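Local coordinates for protein TsrD (Streptomyces laurentii, PDB 5X7L) that is a small alpha+beta protein of the SnoaL-like family in the NTF2 clan, whose members typically fold a strongly curved antiparallel sheet around helices, at residues 11-16 and 115-120; 19-24 and 63-68; 79-84 and 105-110; 91-96 and 124-129. One frame throughout, in Å; residues are numbered along the deposited sequence.

Contact 1 (11-16 and 115-120)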
loop_
_atom_site.group_PDB
_atom_site.type_symbol
_atom_site.label_atom_id
_atom_site.label_comp_id
_atom_site.label_asym_id
_atom_site.label_seq_id
_atom_site.Cartn_x
_atom_site.Cartn_y
_atom_site.Cartn_z
ATOM N N GLN B 11 -3.863 -1.143 20.589
ATOM C CA GLN B 11 -4.753 -0.160 21.204
ATOM C C GLN B 11 -4.780 1.147 20.412
ATOM O O GLN B 11 -5.845 1.741 20.246
ATOM C CB GLN B 11 -4.357 0.112 22.657
ATOM C CG GLN B 11 -5.292 1.078 23.378
ATOM C CD GLN B 11 -6.718 0.561 23.479
ATOM O OE1 GLN B 11 -7.578 0.912 22.668
ATOM N NE2 GLN B 11 -6.976 -0.277 24.478
ATOM N N LEU B 12 -3.621 1.595 19.928
ATOM C CA LEU B 12 -3.573 2.770 19.052
ATOM C C LEU B 12 -4.470 2.556 17.840
ATOM O O LEU B 12 -5.240 3.438 17.463
ATOM C CB LEU B 12 -2.149 3.078 18.576
ATOM C CG LEU B 12 -1.086 3.465 19.607
ATOM C CD1 LEU B 12 0.231 3.746 18.899
ATOM C CD2 LEU B 12 -1.513 4.667 20.433
HETATM N N MSE B 13 -4.368 1.378 17.234
HETATM C CA MSE B 13 -5.160 1.077 16.046
HETATM C C MSE B 13 -6.643 1.049 16.344
HETATM O O MSE B 13 -7.439 1.471 15.512
HETATM C CB MSE B 13 -4.746 -0.254 15.424
HETATM C CG MSE B 13 -3.394 -0.195 14.725
HETATM SE SE MSE B 13 -3.285 1.196 13.349
HETATM C CE MSE B 13 -4.941 0.817 12.375
ATOM N N GLU B 14 -7.033 0.564 17.522
ATOM C CA GLU B 14 -8.452 0.563 17.887
ATOM C C GLU B 14 -8.999 1.990 17.917
ATOM O O GLU B 14 -10.096 2.257 17.425
ATOM C CB GLU B 14 -8.678 -0.127 19.236
ATOM C CG GLU B 14 -8.481 -1.633 19.190
ATOM N N HIS B 15 -8.221 2.912 18.473
ATOM C CA HIS B 15 -8.618 4.315 18.477
ATOM C C HIS B 15 -8.659 4.900 17.071
ATOM O O HIS B 15 -9.572 5.653 16.740
ATOM C CB HIS B 15 -7.684 5.142 19.356
ATOM C CG HIS B 15 -7.950 4.988 20.819
ATOM N ND1 HIS B 15 -9.093 5.469 21.419
ATOM C CD2 HIS B 15 -7.222 4.413 21.804
ATOM C CE1 HIS B 15 -9.058 5.200 22.712
ATOM N NE2 HIS B 15 -7.933 4.559 22.971
ATOM N N PHE B 16 -7.670 4.558 16.250
ATOM C CA PHE B 16 -7.620 5.058 14.878
ATOM C C PHE B 16 -8.879 4.640 14.117
ATOM O O PHE B 16 -9.546 5.464 13.491
ATOM C CB PHE B 16 -6.363 4.547 14.169
ATOM C CG PHE B 16 -6.188 5.082 12.776
ATOM C CD1 PHE B 16 -5.619 6.330 12.566
ATOM C CD2 PHE B 16 -6.585 4.337 11.676
ATOM C CE1 PHE B 16 -5.450 6.824 11.282
ATOM C CE2 PHE B 16 -6.421 4.826 10.393
ATOM C CZ PHE B 16 -5.854 6.071 10.194
ATOM N N GLY B 115 5.171 7.466 21.738
ATOM C CA GLY B 115 4.065 6.542 21.957
ATOM C C GLY B 115 2.835 6.750 21.087
ATOM O O GLY B 115 1.791 6.155 21.357
ATOM N N LEU B 116 2.956 7.574 20.044
ATOM C CA LEU B 116 1.829 7.907 19.168
ATOM C C LEU B 116 2.270 7.878 17.708
ATOM O O LEU B 116 3.455 8.019 17.412
ATOM C CB LEU B 116 1.277 9.291 19.517
ATOM C CG LEU B 116 0.703 9.447 20.928
ATOM C CD1 LEU B 116 0.532 10.916 21.281
ATOM C CD2 LEU B 116 -0.625 8.714 21.069
ATOM N N PHE B 117 1.324 7.706 16.791
ATOM C CA PHE B 117 1.647 7.812 15.368
ATOM C C PHE B 117 1.933 9.274 15.035
ATOM O O PHE B 117 1.117 10.144 15.324
ATOM C CB PHE B 117 0.505 7.308 14.485
ATOM C CG PHE B 117 0.101 5.879 14.734
ATOM C CD1 PHE B 117 1.034 4.905 15.078
ATOM C CD2 PHE B 117 -1.227 5.500 14.584
ATOM C CE1 PHE B 117 0.641 3.591 15.285
ATOM C CE2 PHE B 117 -1.624 4.191 14.789
ATOM C CZ PHE B 117 -0.690 3.233 15.140
ATOM N N ALA B 118 3.085 9.540 14.423
ATOM C CA ALA B 118 3.522 10.913 14.156
ATOM C C ALA B 118 3.606 11.247 12.672
ATOM O O ALA B 118 3.708 12.416 12.301
ATOM C CB ALA B 118 4.871 11.168 14.816
ATOM N N GLN B 119 3.566 10.225 11.829
ATOM C CA GLN B 119 3.737 10.398 10.403
ATOM C C GLN B 119 3.305 9.103 9.721
ATOM O O GLN B 119 3.317 8.051 10.354
ATOM C CB GLN B 119 5.207 10.741 10.146
ATOM C CG GLN B 119 5.761 10.416 8.795
ATOM C CD GLN B 119 7.177 10.917 8.608
ATOM O OE1 GLN B 119 7.906 11.211 9.566
ATOM N NE2 GLN B 119 7.573 11.026 7.360
ATOM N N HIS B 120 2.904 9.171 8.453
ATOM C CA HIS B 120 2.572 7.959 7.707
ATOM C C HIS B 120 3.031 8.018 6.261
ATOM O O HIS B 120 3.279 9.091 5.710
ATOM C CB HIS B 120 1.065 7.665 7.744
ATOM C CG HIS B 120 0.240 8.607 6.923
ATOM N ND1 HIS B 120 -0.384 9.708 7.465
ATOM C CD2 HIS B 120 -0.062 8.614 5.603
ATOM C CE1 HIS B 120 -1.037 10.353 6.515
ATOM N NE2 HIS B 120 -0.853 9.713 5.375
#
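L12 and F117 bury more surface than any other pair of residues here, and they join the helix 6-22 to the last strand, 116-124, through apolar packing, with no hydrogen bond between the two segments. Branch CD1 of L12 sits over one face of the F117 ring, 4.1 Å from its centroid and 28° off the normal, a CH-pi contact whose shortest approach is L12 CD1 to F117 CE1 at 3.6 Å. Farther round the same ring, L12 CB lies 3.7 Å from F117 CZ, so CB and CD1 of L12 both bear on the ring. The other branch, CD2, leaves the ring and reaches back to the start of the strand, where it touches G115 O at 3.7 Å and meets L116 CD2 at about a right angle between the two side chains.

Wrapping a long N-terminal helix against a curved antiparallel sheet is a hallmark of the NTF2-like fold, and F117 is one of the side chains that the sheet offers to the helix. Its ring also stacks on F110 of the neighbouring strand, which ties it to the sheet.

The third participant, M13, is modelled as selenomethionine. Its chain is bent at both chi2 (-56°) and chi3 (-49°), a folded path that brings SE within 3.7 Å of F117 CE2. The selenium approaches the ring obliquely, in a Met-aromatic contact at the CE2-CZ side of the ring, and the M13 side chain also packs on A80 and M82 of strand 77-88.

Contact 2 (19-24 and 63-68)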
loop_
_atom_site.group_PDB
_atom_site.type_symbol
_atom_site.label_atom_id
_atom_site.label_comp_id
_atom_site.label_asym_id
_atom_site.label_seq_id
_atom_site.Cartn_x
_atom_site.Cartn_y
_atom_site.Cartn_z
ATOM N N ALA B 19 -12.108 6.447 15.314
ATOM C CA ALA B 19 -12.233 7.836 14.861
ATOM C C ALA B 19 -13.043 7.906 13.568
ATOM O O ALA B 19 -13.950 8.730 13.432
ATOM C CB ALA B 19 -10.863 8.462 14.657
ATOM N N TYR B 20 -12.709 7.034 12.623
ATOM C CA TYR B 20 -13.398 6.991 11.339
ATOM C C TYR B 20 -14.790 6.383 11.456
ATOM O O TYR B 20 -15.764 6.955 10.970
ATOM C CB TYR B 20 -12.575 6.209 10.313
ATOM C CG TYR B 20 -11.346 6.953 9.855
ATOM C CD1 TYR B 20 -10.167 6.897 10.589
ATOM C CD2 TYR B 20 -11.360 7.724 8.691
ATOM C CE1 TYR B 20 -9.035 7.583 10.183
ATOM C CE2 TYR B 20 -10.225 8.413 8.276
ATOM C CZ TYR B 20 -9.067 8.336 9.028
ATOM O OH TYR B 20 -7.932 9.009 8.634
ATOM N N ASN B 21 -14.891 5.225 12.100
ATOM C CA ASN B 21 -16.163 4.510 12.166
ATOM C C ASN B 21 -17.234 5.277 12.947
ATOM O O ASN B 21 -18.420 5.192 12.628
ATOM C CB ASN B 21 -15.956 3.109 12.747
ATOM C CG ASN B 21 -15.262 2.178 11.770
ATOM O OD1 ASN B 21 -15.582 2.165 10.584
ATOM N ND2 ASN B 21 -14.308 1.401 12.260
ATOM N N GLU B 22 -16.809 6.039 13.948
ATOM C CA GLU B 22 -17.733 6.838 14.752
ATOM C C GLU B 22 -17.794 8.299 14.309
ATOM O O GLU B 22 -18.607 9.064 14.822
ATOM C CB GLU B 22 -17.344 6.766 16.230
ATOM C CG GLU B 22 -17.360 5.352 16.783
ATOM C CD GLU B 22 -16.813 5.250 18.193
ATOM O OE1 GLU B 22 -16.728 6.286 18.889
ATOM O OE2 GLU B 22 -16.467 4.125 18.607
ATOM N N GLY B 23 -16.946 8.684 13.357
ATOM C CA GLY B 23 -16.845 10.080 12.941
ATOM C C GLY B 23 -16.573 10.999 14.121
ATOM O O GLY B 23 -17.134 12.090 14.211
ATOM N N ASP B 24 -15.714 10.541 15.029
ATOM C CA ASP B 24 -15.413 11.256 16.264
ATOM C C ASP B 24 -13.912 11.519 16.316
ATOM O O ASP B 24 -13.138 10.631 16.680
ATOM C CB ASP B 24 -15.867 10.434 17.477
ATOM C CG ASP B 24 -15.653 11.155 18.802
ATOM O OD1 ASP B 24 -15.016 12.229 18.824
ATOM O OD2 ASP B 24 -16.121 10.638 19.836
ATOM N N ASP B 63 -22.564 5.407 5.804
ATOM C CA ASP B 63 -22.277 4.017 6.163
ATOM C C ASP B 63 -20.783 3.713 6.060
ATOM O O ASP B 63 -20.383 2.654 5.582
ATOM C CB ASP B 63 -23.080 3.051 5.279
ATOM C CG ASP B 63 -22.983 1.609 5.748
ATOM O OD1 ASP B 63 -22.977 1.379 6.977
ATOM O OD2 ASP B 63 -22.893 0.706 4.893
ATOM N N LEU B 64 -19.961 4.652 6.511
ATOM C CA LEU B 64 -18.518 4.484 6.455
ATOM C C LEU B 64 -18.098 3.287 7.298
ATOM O O LEU B 64 -18.546 3.129 8.437
ATOM C CB LEU B 64 -17.811 5.750 6.943
ATOM C CG LEU B 64 -16.289 5.803 6.766
ATOM C CD1 LEU B 64 -15.834 7.243 6.611
ATOM C CD2 LEU B 64 -15.554 5.140 7.927
ATOM N N SER B 65 -17.243 2.445 6.730
ATOM C CA SER B 65 -16.639 1.353 7.478
ATOM C C SER B 65 -15.151 1.270 7.183
ATOM O O SER B 65 -14.736 1.245 6.023
ATOM C CB SER B 65 -17.311 0.020 7.143
ATOM O OG SER B 65 -16.696 -1.047 7.846
ATOM N N LEU B 66 -14.358 1.229 8.246
ATOM C CA LEU B 66 -12.919 1.043 8.143
ATOM C C LEU B 66 -12.554 -0.133 9.025
ATOM O O LEU B 66 -12.774 -0.095 10.239
ATOM C CB LEU B 66 -12.168 2.302 8.584
ATOM C CG LEU B 66 -10.645 2.282 8.405
ATOM C CD1 LEU B 66 -10.275 2.213 6.930
ATOM C CD2 LEU B 66 -10.014 3.498 9.066
ATOM N N THR B 67 -12.027 -1.187 8.414
ATOM C CA THR B 67 -11.709 -2.402 9.150
ATOM C C THR B 67 -10.257 -2.804 8.942
ATOM O O THR B 67 -9.647 -2.500 7.913
ATOM C CB THR B 67 -12.642 -3.559 8.756
ATOM O OG1 THR B 67 -12.583 -3.760 7.343
ATOM C CG2 THR B 67 -14.080 -3.249 9.168
ATOM N N LEU B 68 -9.714 -3.472 9.953
ATOM C CA LEU B 68 -8.318 -3.869 9.977
ATOM C C LEU B 68 -8.157 -5.306 9.490
ATOM O O LEU B 68 -8.649 -6.243 10.119
ATOM C CB LEU B 68 -7.767 -3.720 11.394
ATOM C CG LEU B 68 -6.272 -3.965 11.583
ATOM C CD1 LEU B 68 -5.437 -2.987 10.777
ATOM C CD2 LEU B 68 -5.939 -3.861 13.060
HETATM O O HOH W 1 -19.751 4.867 10.149
HETATM O O HOH W 2 -18.521 1.502 10.995
#
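The last turn of helix 6-22 runs close by the outermost strand 61-74, bringing the CA atoms of N21 and S65 to 5.7 Å, and the helix then stops at G23, whose positive phi makes it the C-prime residue of a Schellman motif with D24 N bonded to A19 O. N21 does the polar work. Its amide grips both backbone groups of L66: OD1 accepts from L66 N at 2.8 Å, and ND2 donates to L66 O at 2.9 Å. Both bonds are fairly straight (158° and 167° at the hydrogen) and each uses a lone pair of its acceptor, so the pair of them holds the amide in a fixed rotation. S65 and T67 bond to S85 and T83 of the next strand, whereas L66 turns its N-H and C=O outward; the N21 amide meets both, in the way a neighbouring strand might. Beside it a water donates to N21 O and to L64 O, bridging helix end and strand.

Apolar contacts flank these bonds. L64 CD2 lies 4.0 Å from Y20 CB, and L66 CD2 approaches the Y20 ring obliquely, 3.7 Å from Y20 CD1. Y20 itself lies near a bound isopropyl alcohol. Such docking of a Schellman-terminated helix by an asparagine onto an outer strand is one form of the helix-on-sheet packing of NTF2-like folds.

Contact 3 (79-84 and 105-110). With IPA (isopropyl alcohol), chain G.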
loop_
_atom_site.group_PDB
_atom_site.type_symbol
_atom_site.label_atom_id
_atom_site.label_comp_id
_atom_site.label_asym_id
_atom_site.label_seq_id
_atom_site.Cartn_x
_atom_site.Cartn_y
_atom_site.Cartn_z
ATOM N N VAL B 79 2.323 -1.236 10.616
ATOM C CA VAL B 79 1.733 -1.340 9.289
ATOM C C VAL B 79 0.323 -1.889 9.407
ATOM O O VAL B 79 0.127 -2.988 9.923
ATOM C CB VAL B 79 2.551 -2.260 8.369
ATOM C CG1 VAL B 79 1.931 -2.293 6.978
ATOM C CG2 VAL B 79 4.001 -1.798 8.318
ATOM N N ALA B 80 -0.652 -1.114 8.937
ATOM C CA ALA B 80 -2.053 -1.515 8.979
ATOM C C ALA B 80 -2.591 -1.682 7.564
ATOM O O ALA B 80 -2.624 -0.721 6.792
ATOM C CB ALA B 80 -2.874 -0.482 9.740
ATOM N N ARG B 81 -2.986 -2.905 7.222
ATOM C CA ARG B 81 -3.712 -3.151 5.984
ATOM C C ARG B 81 -5.195 -3.100 6.314
ATOM O O ARG B 81 -5.653 -3.798 7.222
ATOM C CB ARG B 81 -3.343 -4.505 5.376
ATOM C CG ARG B 81 -4.082 -4.789 4.076
ATOM C CD ARG B 81 -3.490 -5.939 3.291
ATOM N NE ARG B 81 -3.606 -7.227 3.971
ATOM C CZ ARG B 81 -4.676 -8.018 3.925
ATOM N NH1 ARG B 81 -5.762 -7.653 3.249
ATOM N NH2 ARG B 81 -4.666 -9.183 4.565
HETATM N N MSE B 82 -5.941 -2.274 5.584
HETATM C CA MSE B 82 -7.331 -1.986 5.922
HETATM C C MSE B 82 -8.224 -2.019 4.702
HETATM O O MSE B 82 -7.753 -1.965 3.560
HETATM C CB MSE B 82 -7.427 -0.615 6.602
HETATM C CG MSE B 82 -6.737 -0.602 7.962
HETATM SE SE MSE B 82 -6.628 1.177 8.756
HETATM C CE MSE B 82 -5.143 1.844 7.688
ATOM N N THR B 83 -9.525 -2.121 4.964
ATOM C CA THR B 83 -10.561 -2.029 3.946
ATOM C C THR B 83 -11.468 -0.854 4.300
ATOM O O THR B 83 -11.919 -0.730 5.440
ATOM C CB THR B 83 -11.379 -3.331 3.854
ATOM O OG1 THR B 83 -10.518 -4.399 3.449
ATOM C CG2 THR B 83 -12.501 -3.195 2.836
ATOM N N PHE B 84 -11.730 -0.006 3.310
ATOM C CA PHE B 84 -12.471 1.240 3.479
ATOM C C PHE B 84 -13.680 1.200 2.554
ATOM O O PHE B 84 -13.525 1.054 1.338
ATOM C CB PHE B 84 -11.543 2.408 3.139
ATOM C CG PHE B 84 -12.180 3.766 3.209
ATOM C CD1 PHE B 84 -12.844 4.189 4.350
ATOM C CD2 PHE B 84 -12.050 4.653 2.147
ATOM C CE1 PHE B 84 -13.399 5.457 4.412
ATOM C CE2 PHE B 84 -12.601 5.920 2.205
ATOM C CZ PHE B 84 -13.277 6.322 3.337
ATOM N N GLY B 105 -9.073 -1.226 -0.782
ATOM C CA GLY B 105 -8.012 -1.536 0.152
ATOM C C GLY B 105 -7.012 -0.405 0.272
ATOM O O GLY B 105 -6.842 0.415 -0.639
ATOM N N LEU B 106 -6.346 -0.362 1.418
ATOM C CA LEU B 106 -5.253 0.571 1.639
ATOM C C LEU B 106 -4.263 -0.067 2.597
ATOM O O LEU B 106 -4.606 -0.996 3.339
ATOM C CB LEU B 106 -5.772 1.905 2.190
ATOM C CG LEU B 106 -6.481 1.849 3.552
ATOM C CD1 LEU B 106 -6.223 3.106 4.377
ATOM C CD2 LEU B 106 -7.973 1.577 3.427
ATOM N N ILE B 107 -3.030 0.419 2.553
ATOM C CA ILE B 107 -2.019 0.047 3.531
ATOM C C ILE B 107 -1.367 1.328 4.031
ATOM O O ILE B 107 -0.873 2.126 3.233
ATOM C CB ILE B 107 -0.951 -0.899 2.948
ATOM C CG1 ILE B 107 -1.602 -2.174 2.402
ATOM C CG2 ILE B 107 0.090 -1.226 4.013
ATOM C CD1 ILE B 107 -0.659 -3.068 1.620
ATOM N N ASP B 108 -1.386 1.520 5.351
ATOM C CA ASP B 108 -0.715 2.642 6.007
ATOM C C ASP B 108 0.473 2.135 6.805
ATOM O O ASP B 108 0.348 1.165 7.555
ATOM C CB ASP B 108 -1.649 3.362 6.987
ATOM C CG ASP B 108 -2.751 4.148 6.306
ATOM O OD1 ASP B 108 -2.797 4.217 5.062
ATOM O OD2 ASP B 108 -3.586 4.708 7.042
ATOM N N ILE B 109 1.611 2.805 6.653
ATOM C CA ILE B 109 2.764 2.583 7.513
ATOM C C ILE B 109 2.901 3.803 8.408
ATOM O O ILE B 109 3.065 4.914 7.912
ATOM C CB ILE B 109 4.057 2.376 6.705
ATOM C CG1 ILE B 109 3.899 1.186 5.756
ATOM C CG2 ILE B 109 5.241 2.181 7.646
ATOM C CD1 ILE B 109 5.067 0.981 4.819
ATOM N N PHE B 110 2.824 3.593 9.719
ATOM C CA PHE B 110 2.947 4.671 10.693
ATOM C C PHE B 110 4.299 4.640 11.388
ATOM O O PHE B 110 4.799 3.573 11.749
ATOM C CB PHE B 110 1.872 4.560 11.771
ATOM C CG PHE B 110 0.470 4.727 11.271
ATOM C CD1 PHE B 110 -0.033 5.986 10.974
ATOM C CD2 PHE B 110 -0.364 3.626 11.133
ATOM C CE1 PHE B 110 -1.336 6.143 10.532
ATOM C CE2 PHE B 110 -1.669 3.779 10.687
ATOM C CZ PHE B 110 -2.154 5.039 10.390
HETATM C C1 IPA G . -3.418 7.894 7.653
HETATM C C2 IPA G . -4.570 7.966 6.661
HETATM C C3 IPA G . -4.088 8.483 5.312
HETATM O O2 IPA G . -5.129 6.668 6.485
#
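M82 and D108 cross at about a right angle on one face of the sheet, although they belong to different pairs of the two strands. M82, a selenomethionine, runs out extended and bends only at chi3 (-78°), which turns its CE towards the aspartate, 3.3 Å from D108 OD2. The same methyl touches L106 CD1 at 3.7 Å. L106 gets there from the crowded position, its CG lying between backbone N and carbonyl carbon (chi1 62°); its other branch, CD2, packs on F84 CB at 3.7 Å.

Strands 77-88 and 101-113 are neighbouring inner strands of the curved antiparallel sheet of the NTF2-like fold. Here A80 with D108 and M82 with L106 form the hydrogen-bonded pairs, each with two N-H...O bonds, and R81 with I107 is a non-hydrogen-bonded pair between them. On the A80, M82, L106 and D108 face, M82 packs on F16 and L17 of helix 6-22, while L106 and D108 meet M124 and D122 of the next strand. D108 OD2 there accepts a 2.6 Å hydrogen bond from O2 of an isopropyl alcohol, probably from the crystallisation liquor; its C1 approaches the F110 ring obliquely.

On the reverse face V79 and I109 lie side by side, pointing the same way, whereas V79 and I107 slant across one another with CG1 of V79 3.6 Å from CG2 of I107. This face meets the second subunit: V79 and I107 each pack on their own counterpart there, and R81 makes a cation-pi contact with W121 of the second subunit.

Contact 4 (91-96 and 124-129)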
loop_
_atom_site.group_PDB
_atom_site.type_symbol
_atom_site.label_atom_id
_atom_site.label_comp_id
_atom_site.label_asym_id
_atom_site.label_seq_id
_atom_site.Cartn_x
_atom_site.Cartn_y
_atom_site.Cartn_z
ATOM N N PRO B 91 -18.184 15.014 -2.680
ATOM C CA PRO B 91 -16.978 14.855 -3.495
ATOM C C PRO B 91 -15.871 14.127 -2.742
ATOM O O PRO B 91 -15.640 14.407 -1.564
ATOM C CB PRO B 91 -16.559 16.299 -3.800
ATOM C CG PRO B 91 -17.793 17.110 -3.594
ATOM C CD PRO B 91 -18.535 16.430 -2.486
ATOM N N ILE B 92 -15.212 13.193 -3.417
ATOM C CA ILE B 92 -14.097 12.454 -2.838
ATOM C C ILE B 92 -12.905 12.531 -3.782
ATOM O O ILE B 92 -12.958 11.993 -4.887
ATOM C CB ILE B 92 -14.449 10.972 -2.593
ATOM C CG1 ILE B 92 -15.544 10.846 -1.528
ATOM C CG2 ILE B 92 -13.203 10.190 -2.178
ATOM C CD1 ILE B 92 -16.079 9.438 -1.358
ATOM N N LEU B 93 -11.843 13.204 -3.343
ATOM C CA LEU B 93 -10.583 13.265 -4.086
ATOM C C LEU B 93 -10.780 13.622 -5.562
ATOM O O LEU B 93 -10.203 12.989 -6.448
ATOM C CB LEU B 93 -9.835 11.933 -3.959
ATOM C CG LEU B 93 -9.574 11.461 -2.526
ATOM C CD1 LEU B 93 -9.022 10.044 -2.523
ATOM C CD2 LEU B 93 -8.632 12.407 -1.790
ATOM N N GLY B 94 -11.610 14.630 -5.815
ATOM C CA GLY B 94 -11.859 15.101 -7.172
ATOM C C GLY B 94 -12.988 14.396 -7.905
ATOM O O GLY B 94 -13.340 14.786 -9.017
ATOM N N ILE B 95 -13.553 13.359 -7.289
ATOM C CA ILE B 95 -14.661 12.606 -7.876
ATOM C C ILE B 95 -15.987 13.195 -7.403
ATOM O O ILE B 95 -16.266 13.189 -6.207
ATOM C CB ILE B 95 -14.618 11.114 -7.475
ATOM C CG1 ILE B 95 -13.257 10.491 -7.810
ATOM C CG2 ILE B 95 -15.750 10.348 -8.155
ATOM C CD1 ILE B 95 -13.023 9.148 -7.145
ATOM N N PRO B 96 -16.814 13.699 -8.335
ATOM C CA PRO B 96 -18.124 14.225 -7.935
ATOM C C PRO B 96 -18.998 13.158 -7.268
ATOM O O PRO B 96 -18.843 11.967 -7.544
ATOM C CB PRO B 96 -18.741 14.686 -9.261
ATOM C CG PRO B 96 -17.576 14.919 -10.163
ATOM C CD PRO B 96 -16.565 13.883 -9.775
HETATM N N MSE B 124 -3.335 3.498 -1.395
HETATM C CA MSE B 124 -4.748 3.122 -1.446
HETATM C C MSE B 124 -5.081 2.810 -2.888
HETATM O O MSE B 124 -4.479 3.381 -3.801
HETATM C CB MSE B 124 -5.632 4.259 -0.906
HETATM C CG MSE B 124 -7.131 4.049 -1.149
HETATM SE SE MSE B 124 -8.257 5.509 -0.476
HETATM C CE MSE B 124 -8.294 4.798 1.323
ATOM N N ASP B 125 -6.039 1.913 -3.104
ATOM C CA ASP B 125 -6.487 1.573 -4.455
ATOM C C ASP B 125 -7.366 2.689 -5.040
ATOM O O ASP B 125 -8.583 2.533 -5.185
ATOM C CB ASP B 125 -7.239 0.238 -4.427
ATOM C CG ASP B 125 -7.668 -0.239 -5.804
ATOM O OD1 ASP B 125 -7.158 0.284 -6.820
ATOM O OD2 ASP B 125 -8.524 -1.148 -5.861
ATOM N N LEU B 126 -6.739 3.815 -5.376
ATOM C CA LEU B 126 -7.478 4.957 -5.911
ATOM C C LEU B 126 -8.014 4.692 -7.311
ATOM O O LEU B 126 -9.067 5.208 -7.674
ATOM C CB LEU B 126 -6.614 6.219 -5.914
ATOM C CG LEU B 126 -6.215 6.752 -4.536
ATOM C CD1 LEU B 126 -5.469 8.068 -4.684
ATOM C CD2 LEU B 126 -7.424 6.929 -3.631
ATOM N N LEU B 127 -7.305 3.888 -8.100
ATOM C CA LEU B 127 -7.813 3.514 -9.417
ATOM C C LEU B 127 -9.133 2.758 -9.264
ATOM O O LEU B 127 -10.103 3.033 -9.972
ATOM C CB LEU B 127 -6.796 2.665 -10.186
ATOM C CG LEU B 127 -7.215 2.264 -11.608
ATOM C CD1 LEU B 127 -7.440 3.483 -12.496
ATOM C CD2 LEU B 127 -6.178 1.341 -12.226
ATOM N N GLY B 128 -9.165 1.815 -8.326
ATOM C CA GLY B 128 -10.381 1.074 -8.016
ATOM C C GLY B 128 -11.488 1.982 -7.512
ATOM O O GLY B 128 -12.648 1.810 -7.876
ATOM N N LEU B 129 -11.132 2.951 -6.673
ATOM C CA LEU B 129 -12.104 3.916 -6.167
ATOM C C LEU B 129 -12.743 4.702 -7.315
ATOM O O LEU B 129 -13.967 4.852 -7.372
ATOM C CB LEU B 129 -11.445 4.870 -5.169
ATOM C CG LEU B 129 -12.385 5.821 -4.430
ATOM C CD1 LEU B 129 -13.337 5.056 -3.520
ATOM C CD2 LEU B 129 -11.582 6.847 -3.643
#
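With chi1 at -55°, L93 sets its CG beside the backbone N and extends CD1 to L126 CD2 at 3.7 Å, while L129 takes the opposite course, its CG anti to N (chi1 -173°) and a turned chi2 of 65° bringing CD2 to the same patch, 4.2 Å from L93 CD1. L93 and L126 cross at about a right angle. So do I92 and L129, where CG2 of I92 lies 4.0 Å from CD2 of L129, and I95 CD1 adds a looser touch at 4.3 Å to L129 CG. L129 thus touches I92, L93 and I95, and it presses also on F102 and V104 of strand 101-113.

Both partners are held by local hydrogen bonds. I92 to I95 form a type I' turn in which I92 and I95 bond to each other in both directions, N to O. Facing them, D125 caps the short helix: OD1 accepts from G128 N at 2.9 Å, the donor standing above the carboxylate plane. L126 also packs on L127 of the second subunit. This is a tight hairpin-like turn from the linker between two sheet strands, set against an N-capped C-terminal helix that the last strand leads into.

Three contacts are built on one antiparallel sheet and the helix 6-22 packed on it. Contact 1 spans the chain from first helix to last strand; contacts 2 and 3 come in sequence between its segments. Their centres lie about 12 to 15 Å apart, and all three touch: M13 and F16 of contact 1 reach contact 2, and T67 O of contact 2 probably bonds to T83 N of contact 3, as G105 O of contact 3 does to D125 N of contact 4. Contact 4 alternates along the chain with contacts 1 and 3, its centre about 24 Å from that of contact 1. Only contacts 3 and 4 meet the second subunit, through sheet and C-terminal helix.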